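Local structure of streptokinase domain B (Streptococcus dysgalactiae subsp. equisimilis, 1QQR) at residues V14-L19 with K59-Y64. The protein is one domain of streptokinase, a non-proteolytic bacterial activator of plasminogen, and so probably takes part in the protein contacts through which fibrinolysis is set off. Numbering follows the deposited sequence.
Sequences VQFTPL and KNHPGY
F16 and P18, alternate residues on one side of strand 8-18, reach H61 and Y64 in the turn that follows helix 46-60. V14 flanks the junction: its CG2 lies 3.7 Å above the plane of the F16 ring, offset toward the rim, and so covers part of one face. The CB of F16 points toward the turn, and its ring lies beside that of H61, the two approaching obliquely and at loose van der Waals range. I56 and L57 of the helix, together with I66 and with V126 of strand 111-128, the parallel neighbour of strand 8-18, also touch the phenyl group, which therefore belongs to the hydrophobic layer between helix and sheet. Two residues beyond F16, the P18 ring meets Y64, its CB 4.0 Å from CE2 of Y64, an apolar contact made obliquely to the aromatic ring. With CG anti to the carbonyl carbon, beside the backbone N (chi1 -79°), the Y64 ring presents this CE2 to P18. A type II turn from H61 to Y64, closed by a 3.2 Å bond from Y64 N to H61 O, brings the chain from the helix into strand 64-76; G63 accepts the positive phi (100°) at its third position. F25 joins the two halves of the contact, stacking on H61, meeting Y64 edge-to-face and touching both F16 and P18, while the phenol OH of Y64 is hydrogen-bonded to D22 and weakly to K128. With just 122 Å² buried between the segments and no polar bond spanning them, their direct attachment at this helix-to-strand corner is modest and dispersive.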
# COMPACT_ATOMS: atom_id res chain seq x y z
N VAL A 14 3.86 2.78 2.59
CA VAL A 14 4.17 1.97 3.76
C VAL A 14 4.73 2.81 4.90
O VAL A 14 5.52 3.73 4.68
CB VAL A 14 5.20 0.86 3.39
CG1 VAL A 14 6.48 1.47 2.91
CG2 VAL A 14 5.46 -0.04 4.59
N GLN A 15 4.30 2.48 6.11
CA GLN A 15 4.75 3.13 7.32
C GLN A 15 5.53 2.06 8.13
O GLN A 15 5.12 0.89 8.19
CB GLN A 15 3.54 3.65 8.11
CG GLN A 15 3.80 3.88 9.60
CD GLN A 15 2.58 4.42 10.36
OE1 GLN A 15 1.47 3.85 10.29
NE2 GLN A 15 2.78 5.51 11.11
N PHE A 16 6.65 2.45 8.73
CA PHE A 16 7.47 1.50 9.48
C PHE A 16 7.54 1.87 10.95
O PHE A 16 7.85 3.01 11.28
CB PHE A 16 8.89 1.46 8.93
CG PHE A 16 8.99 0.96 7.52
CD1 PHE A 16 9.38 1.80 6.49
CD2 PHE A 16 8.75 -0.38 7.22
CE1 PHE A 16 9.53 1.33 5.18
CE2 PHE A 16 8.90 -0.87 5.91
CZ PHE A 16 9.28 -0.01 4.89
N THR A 17 7.25 0.91 11.83
CA THR A 17 7.33 1.17 13.27
C THR A 17 8.35 0.26 13.96
O THR A 17 8.17 -0.95 14.02
CB THR A 17 5.97 1.00 13.95
OG1 THR A 17 5.01 1.84 13.30
CG2 THR A 17 6.05 1.43 15.43
N PRO A 18 9.44 0.84 14.47
CA PRO A 18 10.52 0.12 15.16
C PRO A 18 10.06 -0.41 16.51
O PRO A 18 9.38 0.30 17.23
CB PRO A 18 11.61 1.17 15.28
CG PRO A 18 10.83 2.41 15.48
CD PRO A 18 9.73 2.29 14.44
N LEU A 19 10.43 -1.65 16.84
CA LEU A 19 10.03 -2.24 18.11
C LEU A 19 10.46 -1.40 19.31
O LEU A 19 9.70 -1.26 20.27
CB LEU A 19 10.53 -3.68 18.23
CG LEU A 19 9.64 -4.74 17.52
CD1 LEU A 19 8.18 -4.28 17.52
CD2 LEU A 19 10.09 -4.94 16.10
N LYS A 59 16.47 1.03 1.52
CA LYS A 59 16.91 2.35 1.09
C LYS A 59 16.80 3.41 2.17
O LYS A 59 17.77 4.09 2.46
CB LYS A 59 16.12 2.83 -0.13
CG LYS A 59 16.20 1.92 -1.34
CD LYS A 59 15.36 2.50 -2.50
CE LYS A 59 15.34 1.58 -3.72
NZ LYS A 59 14.53 2.16 -4.84
N ASN A 60 15.62 3.55 2.77
CA ASN A 60 15.43 4.58 3.79
C ASN A 60 15.98 4.27 5.17
O ASN A 60 16.32 5.18 5.91
CB ASN A 60 13.95 4.92 3.95
CG ASN A 60 13.33 5.38 2.66
OD1 ASN A 60 13.97 6.03 1.83
ND2 ASN A 60 12.05 5.07 2.49
N HIS A 61 16.05 3.00 5.54
CA HIS A 61 16.53 2.65 6.86
C HIS A 61 17.46 1.45 6.89
O HIS A 61 17.10 0.37 7.37
CB HIS A 61 15.34 2.41 7.78
CG HIS A 61 14.42 3.58 7.89
ND1 HIS A 61 13.20 3.63 7.24
CD2 HIS A 61 14.54 4.75 8.56
CE1 HIS A 61 12.61 4.78 7.52
NE2 HIS A 61 13.40 5.47 8.32
N PRO A 62 18.68 1.64 6.37
CA PRO A 62 19.69 0.58 6.33
C PRO A 62 19.95 0.09 7.77
O PRO A 62 20.01 0.89 8.71
CB PRO A 62 20.89 1.27 5.68
CG PRO A 62 20.76 2.67 6.21
CD PRO A 62 19.28 2.95 6.06
N GLY A 63 20.09 -1.21 7.94
CA GLY A 63 20.29 -1.74 9.27
C GLY A 63 19.03 -2.31 9.91
O GLY A 63 19.12 -3.02 10.92
N TYR A 64 17.86 -2.00 9.35
CA TYR A 64 16.60 -2.51 9.88
C TYR A 64 16.04 -3.58 8.97
O TYR A 64 16.42 -3.66 7.80
CB TYR A 64 15.56 -1.40 10.01
CG TYR A 64 15.72 -0.51 11.22
CD1 TYR A 64 16.67 0.50 11.25
CD2 TYR A 64 14.92 -0.69 12.34
CE1 TYR A 64 16.83 1.32 12.36
CE2 TYR A 64 15.07 0.12 13.47
CZ TYR A 64 16.02 1.12 13.47
OH TYR A 64 16.15 1.93 14.58